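Local structure of outer surface protein (Borrelia burgdorferi, 5IZT) at residues 182-187 against 327-332; 217-222 against 235-240; 271-276 against 368-373; 292-297 against 341-346. The protein is a plasmid-encoded outer surface protein of the PFam54_60 family whose precise role is not established, built as a largely helical domain related to BbCRASP-1. All coordinates share one frame; numbering follows the deposited sequence.

How the interactions relate
The long helix 322-359 serves both interaction 1, near one end of the molecule, and interaction 4, whose centre lies about 4 Å from that of the chain; the two centres are about 21 Å apart. Interactions 1 and 3 are purely apolar, made of leucines and their neighbours, yet interaction 1 is only partly buried whereas interaction 3 is enclosed. Interaction 4, also largely buried, brings a partly exposed arginine with polar partners against a phenyl ring and an amide. Interaction 2 differs in kind: two loop segments joined by backbone and amide hydrogen bonds. It touches interaction 3 through Y274, which packs on L220 and probably hydrogen-bonds to E219.

Interaction 1 (182-187 against 327-332); sequences TLKNEL and MKLKEL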
loop_
_atom_site.group_PDB
_atom_site.type_symbol
_atom_site.label_atom_id
_atom_site.label_comp_id
_atom_site.label_asym_id
_atom_site.label_seq_id
_atom_site.Cartn_x
_atom_site.Cartn_y
_atom_site.Cartn_z
ATOM N N THR A 182 26.350 13.327 4.262
ATOM C CA THR A 182 25.052 14.003 4.212
ATOM C C THR A 182 24.050 13.217 3.380
ATOM O O THR A 182 22.890 13.030 3.781
ATOM C CB THR A 182 25.221 15.410 3.640
ATOM O OG1 THR A 182 25.942 16.220 4.578
ATOM C CG2 THR A 182 23.858 16.035 3.353
ATOM N N LEU A 183 24.470 12.794 2.190
ATOM C CA LEU A 183 23.614 12.004 1.314
ATOM C C LEU A 183 23.168 10.724 2.000
ATOM O O LEU A 183 21.982 10.380 1.990
ATOM C CB LEU A 183 24.376 11.660 0.039
ATOM C CG LEU A 183 23.606 11.196 -1.194
ATOM C CD1 LEU A 183 22.837 12.354 -1.814
ATOM C CD2 LEU A 183 24.555 10.545 -2.197
ATOM N N LYS A 184 24.106 10.024 2.638
ATOM C CA LYS A 184 23.760 8.769 3.298
ATOM C C LYS A 184 22.763 9.010 4.425
ATOM O O LYS A 184 21.745 8.308 4.534
ATOM C CB LYS A 184 25.018 8.080 3.828
ATOM C CG LYS A 184 24.711 6.768 4.535
ATOM C CD LYS A 184 25.901 6.190 5.246
ATOM C CE LYS A 184 26.291 7.028 6.458
ATOM N NZ LYS A 184 27.567 6.551 7.056
ATOM N N ASN A 185 23.025 10.022 5.261
ATOM C CA ASN A 185 22.165 10.264 6.417
ATOM C C ASN A 185 20.773 10.722 5.996
ATOM O O ASN A 185 19.772 10.362 6.633
ATOM C CB ASN A 185 22.802 11.299 7.342
ATOM C CG ASN A 185 24.002 10.749 8.082
ATOM O OD1 ASN A 185 24.125 9.540 8.256
ATOM N ND2 ASN A 185 24.866 11.636 8.563
ATOM N N GLU A 186 20.690 11.514 4.929
ATOM C CA GLU A 186 19.399 11.978 4.448
ATOM C C GLU A 186 18.546 10.805 3.978
ATOM O O GLU A 186 17.332 10.775 4.224
ATOM C CB GLU A 186 19.621 13.028 3.355
ATOM C CG GLU A 186 18.802 12.885 2.093
ATOM C CD GLU A 186 19.358 13.743 0.959
ATOM O OE1 GLU A 186 19.875 14.846 1.251
ATOM O OE2 GLU A 186 19.298 13.308 -0.215
ATOM N N LEU A 187 19.167 9.810 3.336
ATOM C CA LEU A 187 18.400 8.639 2.912
ATOM C C LEU A 187 17.966 7.795 4.108
ATOM O O LEU A 187 16.823 7.312 4.155
ATOM C CB LEU A 187 19.218 7.800 1.929
ATOM C CG LEU A 187 18.468 6.634 1.281
ATOM C CD1 LEU A 187 17.192 7.130 0.584
ATOM C CD2 LEU A 187 19.392 5.879 0.311
ATOM N N MET A 327 26.887 6.656 -6.064
ATOM C CA MET A 327 26.021 6.132 -7.121
ATOM C C MET A 327 24.990 5.152 -6.572
ATOM O O MET A 327 23.821 5.168 -6.975
ATOM C CB MET A 327 26.870 5.458 -8.204
ATOM C CG MET A 327 26.066 4.642 -9.229
ATOM S SD MET A 327 27.088 4.007 -10.586
ATOM C CE MET A 327 27.490 5.544 -11.416
ATOM N N LYS A 328 25.392 4.282 -5.652
ATOM C CA LYS A 328 24.422 3.337 -5.102
ATOM C C LYS A 328 23.372 4.050 -4.255
ATOM O O LYS A 328 22.195 3.677 -4.283
ATOM C CB LYS A 328 25.144 2.250 -4.302
ATOM C CG LYS A 328 26.003 1.330 -5.190
ATOM C CD LYS A 328 26.733 0.263 -4.388
ATOM C CE LYS A 328 27.804 -0.433 -5.235
ATOM N NZ LYS A 328 27.255 -1.027 -6.491
ATOM N N LEU A 329 23.777 5.068 -3.486
ATOM C CA LEU A 329 22.809 5.818 -2.680
ATOM C C LEU A 329 21.834 6.601 -3.556
ATOM O O LEU A 329 20.635 6.687 -3.246
ATOM C CB LEU A 329 23.544 6.776 -1.736
ATOM C CG LEU A 329 24.290 6.130 -0.565
ATOM C CD1 LEU A 329 25.183 7.178 0.123
ATOM C CD2 LEU A 329 23.290 5.552 0.424
ATOM N N LYS A 330 22.332 7.198 -4.644
ATOM C CA LYS A 330 21.445 7.856 -5.601
ATOM C C LYS A 330 20.433 6.872 -6.176
ATOM O O LYS A 330 19.244 7.191 -6.298
ATOM C CB LYS A 330 22.265 8.499 -6.732
ATOM C CG LYS A 330 23.153 9.675 -6.332
ATOM C CD LYS A 330 23.796 10.295 -7.586
ATOM C CE LYS A 330 24.861 11.344 -7.270
ATOM N NZ LYS A 330 24.427 12.354 -6.261
ATOM N N GLU A 331 20.884 5.660 -6.514
ATOM C CA GLU A 331 19.970 4.655 -7.060
ATOM C C GLU A 331 18.939 4.221 -6.026
ATOM O O GLU A 331 17.751 4.069 -6.351
ATOM C CB GLU A 331 20.762 3.448 -7.575
ATOM C CG GLU A 331 21.378 3.699 -8.949
ATOM C CD GLU A 331 22.474 2.712 -9.340
ATOM O OE1 GLU A 331 22.593 1.642 -8.700
ATOM O OE2 GLU A 331 23.220 3.020 -10.301
ATOM N N LEU A 332 19.365 4.027 -4.773
ATOM C CA LEU A 332 18.412 3.645 -3.735
ATOM C C LEU A 332 17.390 4.750 -3.508
ATOM O O LEU A 332 16.202 4.477 -3.293
ATOM C CB LEU A 332 19.153 3.319 -2.437
ATOM C CG LEU A 332 19.985 2.022 -2.442
ATOM C CD1 LEU A 332 20.819 1.858 -1.174
ATOM C CD2 LEU A 332 19.046 0.838 -2.592
#
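L329 of segment 327-332 projects between L183, K184 and L187 of segment 182-187, its CB and two methyls shared out among them. Its CB receives CD2 of L183 at 3.9 Å, the two side chains sliding past each other in opposite directions. With CG of L329 anti to its carbonyl carbon (chi1 -72°), the methyls fork: CD1 lies chiefly against the root of K184, 3.8 Å from its CB, while CD2 meets CD2 of L187. L187 has its CG turned anti to the backbone N (chi1 -173°), and the CD2 so placed also presses on CB of L332 at 3.8 Å, the side chains crossing nearly at right angles.

At the margin, the aliphatic chain of K330 brings NZ to 4.5 Å from CD2 of L183, a loose approach. K184 contributes only its base; its chain bends at chi3 and its NZ hydrogen-bonds to Q181 instead. No hydrogen bond joins the segments, whose axes run 10.2 Å apart at an angle of 27°. Here helix 179-197 runs in roughly the same direction as helix 322-359, with helix 280-316 completing the group through I308, which touches both L187 and L332.

Interaction 2 (217-222 against 235-240); sequences AFELLD and APQLNS
Two hydrogen bonds join Q237 and L238 to the carbonyls of E219 and L221. The backbone N of L238 donates to O of L221 over 2.8 Å (165°). Q237 uses its side chain, which has two conformers: in the one described, NE2 reaches O of E219 at 2.7 Å, meeting a lone pair in the carbonyl plane. With CG anti to the backbone N (chi1 -150°) and the chain extended beyond it, the amide is carried back to that oxygen, with CG of Q237 3.5 Å from O of L221. A weaker CA-H...O contact, D222 CA to P236 O at 3.5 Å, continues the pairing.

Apolar contact centres on L238. Its CD2 approaches CD1 of F218 at 3.5 Å, obliquely to the ring, and also lies by CB of L221, to which L238 runs side by side. F218 additionally brings its CB to within 3.7 Å of CB of N239. The amide of N239 lies beside the aliphatic part of E219, itself one of two conformers, but ND2 finds its hydrogen bond at the carbonyl of K214.

Within 235-240, O of Q237 accepts two bonds from S240: that from N closes a type I beta turn from Q237 to S240, and that from OG, at 2.6 Å, reinforces it. F218 and L221 then reach M287 of helix 280-316. Two loop segments are thus paired by a single beta bridge, D222 to Q237, next to a type I turn, in the connection between helices 179-197 and 243-255 of this otherwise helical fold.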
loop_
_atom_site.group_PDB
_atom_site.type_symbol
_atom_site.label_atom_id
_atom_site.label_comp_id
_atom_site.label_asym_id
_atom_site.label_seq_id
_atom_site.Cartn_x
_atom_site.Cartn_y
_atom_site.Cartn_z
ATOM N N ALA A 217 -15.592 -6.921 1.697
ATOM C CA ALA A 217 -14.282 -7.106 1.068
ATOM C C ALA A 217 -13.391 -8.072 1.850
ATOM O O ALA A 217 -12.690 -8.903 1.262
ATOM C CB ALA A 217 -13.584 -5.756 0.897
ATOM N N PHE A 218 -13.343 -7.938 3.173
ATOM C CA PHE A 218 -12.465 -8.815 3.938
ATOM C C PHE A 218 -13.013 -10.230 4.019
ATOM O O PHE A 218 -12.253 -11.171 4.238
ATOM C CB PHE A 218 -12.252 -8.248 5.343
ATOM C CG PHE A 218 -11.509 -6.936 5.361
ATOM C CD1 PHE A 218 -10.513 -6.680 4.419
ATOM C CD2 PHE A 218 -11.790 -5.965 6.319
ATOM C CE1 PHE A 218 -9.803 -5.467 4.440
ATOM C CE2 PHE A 218 -11.092 -4.756 6.351
ATOM C CZ PHE A 218 -10.084 -4.509 5.408
ATOM N N GLU A 219 -14.321 -10.409 3.874
ATOM C CA GLU A 219 -14.858 -11.764 3.869
ATOM C C GLU A 219 -14.398 -12.550 2.645
ATOM O O GLU A 219 -14.323 -13.788 2.692
ATOM C CB GLU A 219 -16.387 -11.727 3.934
ATOM C CG GLU A 219 -17.015 -13.072 4.278
ATOM C CD GLU A 219 -18.466 -12.942 4.687
ATOM O OE1 GLU A 219 -19.151 -12.066 4.130
ATOM O OE2 GLU A 219 -18.917 -13.707 5.567
ATOM N N LEU A 220 -14.081 -11.860 1.554
ATOM C CA LEU A 220 -13.791 -12.499 0.277
ATOM C C LEU A 220 -12.348 -12.966 0.145
ATOM O O LEU A 220 -11.992 -13.541 -0.890
ATOM C CB LEU A 220 -14.119 -11.534 -0.874
ATOM C CG LEU A 220 -15.616 -11.253 -1.006
ATOM C CD1 LEU A 220 -15.806 -10.126 -2.017
ATOM C CD2 LEU A 220 -16.309 -12.525 -1.454
ATOM N N LEU A 221 -11.499 -12.695 1.125
ATOM C CA LEU A 221 -10.079 -13.009 1.008
ATOM C C LEU A 221 -9.582 -13.721 2.260
ATOM O O LEU A 221 -10.150 -13.575 3.346
ATOM C CB LEU A 221 -9.261 -11.731 0.782
ATOM C CG LEU A 221 -9.555 -10.951 -0.491
ATOM C CD1 LEU A 221 -8.891 -9.599 -0.392
ATOM C CD2 LEU A 221 -9.022 -11.722 -1.704
ATOM N N ASP A 222 -8.520 -14.506 2.092
ATOM C CA ASP A 222 -7.707 -14.983 3.202
ATOM C C ASP A 222 -6.527 -14.040 3.400
ATOM O O ASP A 222 -6.224 -13.211 2.549
ATOM C CB ASP A 222 -7.163 -16.384 2.932
ATOM C CG ASP A 222 -8.237 -17.446 2.916
ATOM O OD1 ASP A 222 -9.328 -17.192 3.466
ATOM O OD2 ASP A 222 -7.978 -18.544 2.361
ATOM N N ALA A 235 -4.508 -20.384 5.735
ATOM C CA ALA A 235 -4.474 -19.156 6.514
ATOM C C ALA A 235 -5.884 -18.712 6.876
ATOM O O ALA A 235 -6.852 -19.069 6.196
ATOM C CB ALA A 235 -3.760 -18.062 5.725
ATOM N N PRO A 236 -6.035 -17.921 7.939
ATOM C CA PRO A 236 -7.368 -17.468 8.341
ATOM C C PRO A 236 -7.959 -16.490 7.342
ATOM O O PRO A 236 -7.253 -15.781 6.619
ATOM C CB PRO A 236 -7.127 -16.791 9.695
ATOM C CG PRO A 236 -5.685 -16.401 9.664
ATOM C CD PRO A 236 -4.995 -17.481 8.893
ATOM N N GLN A 237 -9.287 -16.458 7.327
ATOM C CA GLN A 237 -10.011 -15.477 6.535
ATOM C C GLN A 237 -9.616 -14.066 6.966
ATOM O O GLN A 237 -9.321 -13.811 8.139
ATOM C CB GLN A 237 -11.515 -15.699 6.703
ATOM C CG GLN A 237 -12.370 -15.307 5.506
ATOM C CD GLN A 237 -13.765 -15.897 5.596
ATOM O OE1 GLN A 237 -14.100 -16.562 6.574
ATOM N NE2 GLN A 237 -14.581 -15.661 4.575
ATOM N N LEU A 238 -9.616 -13.131 6.007
ATOM C CA LEU A 238 -9.116 -11.786 6.310
ATOM C C LEU A 238 -10.049 -11.018 7.248
ATOM O O LEU A 238 -9.603 -10.077 7.914
ATOM C CB LEU A 238 -8.893 -10.998 5.003
ATOM C CG LEU A 238 -8.338 -9.576 5.064
ATOM C CD1 LEU A 238 -7.053 -9.543 5.911
ATOM C CD2 LEU A 238 -8.086 -9.032 3.650
ATOM N N ASN A 239 -11.316 -11.421 7.355
ATOM C CA ASN A 239 -12.244 -10.782 8.280
ATOM C C ASN A 239 -12.271 -11.453 9.648
ATOM O O ASN A 239 -13.139 -11.125 10.468
ATOM C CB ASN A 239 -13.669 -10.787 7.700
ATOM C CG ASN A 239 -14.264 -12.187 7.661
ATOM O OD1 ASN A 239 -13.539 -13.171 7.751
ATOM N ND2 ASN A 239 -15.586 -12.280 7.553
ATOM N N SER A 240 -11.350 -12.375 9.917
ATOM C CA SER A 240 -11.475 -13.200 11.102
ATOM C C SER A 240 -10.938 -12.481 12.339
ATOM O O SER A 240 -10.155 -11.527 12.266
ATOM C CB SER A 240 -10.748 -14.541 10.913
ATOM O OG SER A 240 -9.364 -14.318 10.692
#

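Interaction 3 (271-276 against 368-373); sequences ETLYNE and SLAEYI. Unlike the reference sequence in segment 271-276: T272 (reference Ala).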
loop_
_atom_site.group_PDB
_atom_site.type_symbol
_atom_site.label_atom_id
_atom_site.label_comp_id
_atom_site.label_asym_id
_atom_site.label_seq_id
_atom_site.Cartn_x
_atom_site.Cartn_y
_atom_site.Cartn_z
ATOM N N GLU A 271 -19.199 -2.525 0.259
ATOM C CA GLU A 271 -20.456 -3.111 0.703
ATOM C C GLU A 271 -21.508 -3.022 -0.391
ATOM O O GLU A 271 -22.193 -4.006 -0.677
ATOM C CB GLU A 271 -20.967 -2.405 1.965
ATOM C CG GLU A 271 -22.322 -2.978 2.431
ATOM C CD GLU A 271 -22.798 -2.336 3.723
ATOM O OE1 GLU A 271 -22.989 -1.104 3.737
ATOM O OE2 GLU A 271 -22.930 -3.055 4.729
ATOM N N THR A 272 -21.615 -1.860 -1.047
ATOM C CA THR A 272 -22.543 -1.715 -2.165
ATOM C C THR A 272 -22.227 -2.706 -3.279
ATOM O O THR A 272 -23.128 -3.377 -3.805
ATOM C CB THR A 272 -22.507 -0.280 -2.700
ATOM O OG1 THR A 272 -23.022 0.615 -1.701
ATOM C CG2 THR A 272 -23.352 -0.160 -3.973
ATOM N N LEU A 273 -20.951 -2.793 -3.671
ATOM C CA LEU A 273 -20.558 -3.750 -4.709
ATOM C C LEU A 273 -20.903 -5.180 -4.322
ATOM O O LEU A 273 -21.247 -6.001 -5.179
ATOM C CB LEU A 273 -19.056 -3.647 -4.980
ATOM C CG LEU A 273 -18.548 -2.379 -5.664
ATOM C CD1 LEU A 273 -17.035 -2.442 -5.719
ATOM C CD2 LEU A 273 -19.144 -2.280 -7.068
ATOM N N TYR A 274 -20.770 -5.512 -3.038
ATOM C CA TYR A 274 -20.934 -6.893 -2.593
ATOM C C TYR A 274 -22.364 -7.397 -2.745
ATOM O O TYR A 274 -22.574 -8.618 -2.792
ATOM C CB TYR A 274 -20.469 -6.980 -1.140
ATOM C CG TYR A 274 -20.437 -8.365 -0.533
ATOM C CD1 TYR A 274 -19.321 -9.192 -0.663
ATOM C CD2 TYR A 274 -21.548 -8.845 0.161
ATOM C CE1 TYR A 274 -19.301 -10.457 -0.077
ATOM C CE2 TYR A 274 -21.551 -10.099 0.729
ATOM C CZ TYR A 274 -20.440 -10.908 0.608
ATOM O OH TYR A 274 -20.498 -12.158 1.197
ATOM N N ASN A 275 -23.326 -6.476 -2.898
ATOM C CA ASN A 275 -24.744 -6.816 -3.043
ATOM C C ASN A 275 -25.013 -7.757 -4.212
ATOM O O ASN A 275 -26.006 -8.501 -4.187
ATOM C CB ASN A 275 -25.557 -5.537 -3.232
ATOM C CG ASN A 275 -25.710 -4.757 -1.957
ATOM O OD1 ASN A 275 -25.642 -5.324 -0.872
ATOM N ND2 ASN A 275 -25.959 -3.458 -2.077
ATOM N N GLU A 276 -24.186 -7.710 -5.260
ATOM C CA GLU A 276 -24.325 -8.595 -6.419
ATOM C C GLU A 276 -23.094 -9.483 -6.474
ATOM O O GLU A 276 -21.967 -8.972 -6.485
ATOM C CB GLU A 276 -24.440 -7.790 -7.720
ATOM C CG GLU A 276 -25.580 -6.788 -7.763
ATOM C CD GLU A 276 -26.897 -7.434 -8.076
ATOM O OE1 GLU A 276 -26.901 -8.637 -8.406
ATOM O OE2 GLU A 276 -27.927 -6.735 -8.007
ATOM N N SER A 368 -23.915 -1.076 -12.180
ATOM C CA SER A 368 -23.362 0.073 -12.894
ATOM C C SER A 368 -22.101 0.568 -12.216
ATOM O O SER A 368 -21.133 0.946 -12.886
ATOM C CB SER A 368 -24.392 1.200 -12.969
ATOM O OG SER A 368 -25.618 0.746 -13.503
ATOM N N LEU A 369 -22.103 0.588 -10.881
ATOM C CA LEU A 369 -20.917 0.986 -10.134
ATOM C C LEU A 369 -19.742 0.052 -10.405
ATOM O O LEU A 369 -18.603 0.511 -10.562
ATOM C CB LEU A 369 -21.246 1.021 -8.644
ATOM C CG LEU A 369 -20.149 1.428 -7.674
ATOM C CD1 LEU A 369 -19.738 2.868 -7.927
ATOM C CD2 LEU A 369 -20.653 1.240 -6.247
ATOM N N ALA A 370 -19.991 -1.264 -10.461
ATOM C CA ALA A 370 -18.895 -2.196 -10.716
ATOM C C ALA A 370 -18.287 -1.963 -12.090
ATOM O O ALA A 370 -17.066 -1.962 -12.246
ATOM C CB ALA A 370 -19.371 -3.644 -10.588
ATOM N N GLU A 371 -19.130 -1.795 -13.107
ATOM C CA GLU A 371 -18.629 -1.536 -14.453
ATOM C C GLU A 371 -17.827 -0.244 -14.503
ATOM O O GLU A 371 -16.755 -0.185 -15.118
ATOM C CB GLU A 371 -19.806 -1.476 -15.433
ATOM C CG GLU A 371 -19.434 -1.158 -16.878
ATOM C CD GLU A 371 -19.142 -2.396 -17.707
ATOM O OE1 GLU A 371 -18.784 -3.440 -17.125
ATOM O OE2 GLU A 371 -19.273 -2.321 -18.947
ATOM N N TYR A 372 -18.351 0.813 -13.885
ATOM C CA TYR A 372 -17.668 2.107 -13.877
ATOM C C TYR A 372 -16.287 1.999 -13.241
ATOM O O TYR A 372 -15.289 2.489 -13.793
ATOM C CB TYR A 372 -18.516 3.127 -13.116
ATOM C CG TYR A 372 -17.924 4.517 -13.087
ATOM C CD1 TYR A 372 -18.142 5.392 -14.149
ATOM C CD2 TYR A 372 -17.123 4.944 -12.037
ATOM C CE1 TYR A 372 -17.605 6.669 -14.149
ATOM C CE2 TYR A 372 -16.568 6.217 -12.034
ATOM C CZ TYR A 372 -16.823 7.068 -13.098
ATOM O OH TYR A 372 -16.295 8.331 -13.123
ATOM N N ILE A 373 -16.211 1.346 -12.079
ATOM C CA ILE A 373 -14.944 1.202 -11.363
ATOM C C ILE A 373 -13.974 0.344 -12.156
ATOM O O ILE A 373 -12.779 0.650 -12.258
ATOM C CB ILE A 373 -15.219 0.610 -9.963
ATOM C CG1 ILE A 373 -15.915 1.656 -9.091
ATOM C CG2 ILE A 373 -13.922 0.084 -9.327
ATOM C CD1 ILE A 373 -16.510 1.098 -7.798
#
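Apolar helix-helix packing at one end of the alpha-helical fold brings the C-terminal part of helix 260-274 against the first turns of helix 366-395. L273 is the central side chain. Its CD2 methyl settles on the backbone of A370, 3.6 Å from N, and lies 3.8 Å from CB of the same residue. The small alanine side chain is consistent with this close approach of the leucine to the backbone. The same methyl touches CG of L369 at 3.9 Å, so one branch of L273 spans two consecutive residues of the opposing helix.

The other branch, CD1, points on toward I373, one turn beyond L369. L273 and I373 reach for each other tip to tip, their CD1 atoms 4.1 Å apart; CG of L273 (chi1 -69°) and CG1 of I373 are each anti to the carbonyl carbon.

T272, which differs from the reference sequence, adds its methyl alone. The hydroxyl OG1 is turned back to its own helix, where it hydrogen-bonds to O of S268, and CG2 is left facing the leucine. No hydrogen bond runs between the two segments, although O of T272 is bonded to OG of S366 at the start of the partner helix.

Other helices surround these residues: I283 of helix 280-316 touches L273, L286 of that helix touches I373, and A357 of helix 322-359 touches L369. The contact is therefore part of a four-helix meeting point. At its T272 side, L369 crosses the threonine at about a right angle, with CD2 placed 3.8 Å from CG2 of T272.

Interaction 4 (292-297 against 341-346); sequences GTQISF and DKRKEW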
loop_
_atom_site.group_PDB
_atom_site.type_symbol
_atom_site.label_atom_id
_atom_site.label_comp_id
_atom_site.label_asym_id
_atom_site.label_seq_id
_atom_site.Cartn_x
_atom_site.Cartn_y
_atom_site.Cartn_z
ATOM N N GLY A 292 -1.416 -5.548 -1.598
ATOM C CA GLY A 292 -0.111 -5.821 -2.188
ATOM C C GLY A 292 0.744 -4.573 -2.317
ATOM O O GLY A 292 1.968 -4.633 -2.174
ATOM N N THR A 293 0.117 -3.430 -2.598
ATOM C CA THR A 293 0.855 -2.178 -2.664
ATOM C C THR A 293 1.512 -1.865 -1.324
ATOM O O THR A 293 2.699 -1.516 -1.264
ATOM C CB THR A 293 -0.078 -1.040 -3.063
ATOM O OG1 THR A 293 -0.526 -1.241 -4.394
ATOM C CG2 THR A 293 0.630 0.324 -2.980
ATOM N N GLN A 294 0.742 -1.945 -0.243
ATOM C CA GLN A 294 1.298 -1.585 1.059
ATOM C C GLN A 294 2.320 -2.617 1.521
ATOM O O GLN A 294 3.344 -2.263 2.118
ATOM C CB GLN A 294 0.176 -1.435 2.091
ATOM C CG GLN A 294 0.656 -0.929 3.464
ATOM C CD GLN A 294 1.146 0.508 3.419
ATOM O OE1 GLN A 294 0.810 1.257 2.505
ATOM N NE2 GLN A 294 1.949 0.896 4.410
ATOM N N ILE A 295 2.067 -3.901 1.249
ATOM C CA ILE A 295 2.987 -4.930 1.711
ATOM C C ILE A 295 4.334 -4.761 1.026
ATOM O O ILE A 295 5.387 -4.777 1.677
ATOM C CB ILE A 295 2.398 -6.326 1.460
ATOM C CG1 ILE A 295 1.198 -6.554 2.403
ATOM C CG2 ILE A 295 3.489 -7.382 1.638
ATOM C CD1 ILE A 295 0.354 -7.793 2.067
ATOM N N SER A 296 4.322 -4.603 -0.301
ATOM C CA SER A 296 5.582 -4.415 -1.025
ATOM C C SER A 296 6.277 -3.134 -0.602
ATOM O O SER A 296 7.509 -3.096 -0.517
ATOM C CB SER A 296 5.348 -4.386 -2.534
ATOM O OG SER A 296 5.005 -5.671 -3.040
ATOM N N PHE A 297 5.508 -2.059 -0.412
ATOM C CA PHE A 297 6.068 -0.785 0.046
ATOM C C PHE A 297 6.844 -0.963 1.349
ATOM O O PHE A 297 7.994 -0.519 1.467
ATOM C CB PHE A 297 4.931 0.235 0.210
ATOM C CG PHE A 297 5.352 1.551 0.782
ATOM C CD1 PHE A 297 5.985 2.502 -0.019
ATOM C CD2 PHE A 297 5.099 1.856 2.099
ATOM C CE1 PHE A 297 6.354 3.738 0.507
ATOM C CE2 PHE A 297 5.476 3.097 2.640
ATOM C CZ PHE A 297 6.112 4.028 1.842
ATOM N N ASP A 341 5.961 7.290 -4.911
ATOM C CA ASP A 341 5.097 7.870 -5.930
ATOM C C ASP A 341 4.005 6.898 -6.360
ATOM O O ASP A 341 2.858 7.306 -6.609
ATOM C CB ASP A 341 5.936 8.277 -7.135
ATOM C CG ASP A 341 5.087 8.722 -8.304
ATOM O OD1 ASP A 341 4.464 9.799 -8.206
ATOM O OD2 ASP A 341 5.037 7.995 -9.316
ATOM N N LYS A 342 4.339 5.612 -6.478
ATOM C CA LYS A 342 3.333 4.654 -6.930
ATOM C C LYS A 342 2.390 4.252 -5.807
ATOM O O LYS A 342 1.205 3.998 -6.071
ATOM C CB LYS A 342 4.005 3.434 -7.556
ATOM C CG LYS A 342 4.767 3.766 -8.825
ATOM C CD LYS A 342 3.825 4.278 -9.905
ATOM C CE LYS A 342 4.564 4.638 -11.193
ATOM N NZ LYS A 342 3.574 5.028 -12.255
ATOM N N ARG A 343 2.854 4.243 -4.552
ATOM C CA ARG A 343 1.904 4.063 -3.460
ATOM C C ARG A 343 0.937 5.239 -3.414
ATOM O O ARG A 343 -0.274 5.050 -3.232
ATOM C CB ARG A 343 2.626 3.894 -2.116
ATOM C CG ARG A 343 1.669 3.790 -0.913
ATOM C CD ARG A 343 2.386 3.612 0.425
ATOM N NE ARG A 343 1.492 3.798 1.578
ATOM C CZ ARG A 343 1.171 4.981 2.090
ATOM N NH1 ARG A 343 1.661 6.099 1.550
ATOM N NH2 ARG A 343 0.355 5.056 3.137
ATOM N N LYS A 344 1.452 6.462 -3.599
ATOM C CA LYS A 344 0.582 7.636 -3.663
ATOM C C LYS A 344 -0.393 7.545 -4.835
ATOM O O LYS A 344 -1.541 7.996 -4.732
ATOM C CB LYS A 344 1.420 8.914 -3.767
ATOM N N GLU A 345 0.051 6.984 -5.966
ATOM C CA GLU A 345 -0.848 6.845 -7.112
ATOM C C GLU A 345 -2.039 5.940 -6.802
ATOM O O GLU A 345 -3.170 6.233 -7.220
ATOM C CB GLU A 345 -0.083 6.338 -8.335
ATOM C CG GLU A 345 -0.918 6.234 -9.605
ATOM C CD GLU A 345 -1.550 7.551 -10.030
ATOM O OE1 GLU A 345 -1.066 8.620 -9.599
ATOM O OE2 GLU A 345 -2.529 7.512 -10.811
ATOM N N TRP A 346 -1.812 4.825 -6.093
ATOM C CA TRP A 346 -2.933 3.982 -5.676
ATOM C C TRP A 346 -3.912 4.778 -4.828
ATOM O O TRP A 346 -5.129 4.725 -5.039
ATOM C CB TRP A 346 -2.437 2.752 -4.897
ATOM C CG TRP A 346 -3.500 1.715 -4.701
ATOM C CD1 TRP A 346 -3.674 0.575 -5.429
ATOM C CD2 TRP A 346 -4.568 1.738 -3.735
ATOM N NE1 TRP A 346 -4.773 -0.121 -4.970
ATOM C CE2 TRP A 346 -5.336 0.576 -3.935
ATOM C CE3 TRP A 346 -4.929 2.619 -2.704
ATOM C CZ2 TRP A 346 -6.460 0.277 -3.160
ATOM C CZ3 TRP A 346 -6.047 2.320 -1.932
ATOM C CH2 TRP A 346 -6.790 1.164 -2.163
#
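R343 packs tightly against F297 and Q294, its CD methylene laid over the phenyl ring. CD sits above the ring centre of F297, 3.5 Å from the centroid and only 9° off the normal, a CH-pi contact made over one face. The chain is extended from CG to NE, which carries the guanidinium on past the ring; there the cation-pi distance from CZ of R343 to the F297 centroid has lengthened to 5.1 Å, at most a weak attraction. NE instead donates to OE1 of Q294 at 2.8 Å (162°). This oxygen lies at the guanidinium edge, in its plane, and offers a lone pair, with the amide and guanidinium planes turned 72° apart. Beyond it, NH2 forms a salt bridge with D257 and a hydrogen bond with the carbonyl of A254, so the charge of this partly exposed arginine is probably well compensated.

The packing around T293 is looser. Its CG2 stays 4.0 Å from CA of R343, and OG1, bonded to O of S289, lies 3.8 Å from CD1 of W346. D341 is exposed and touches nothing of 292-297. The two segments run antiparallel, as in the helical hairpin formed by the successive helices 280-316 and 322-359, here close to the middle of the molecule.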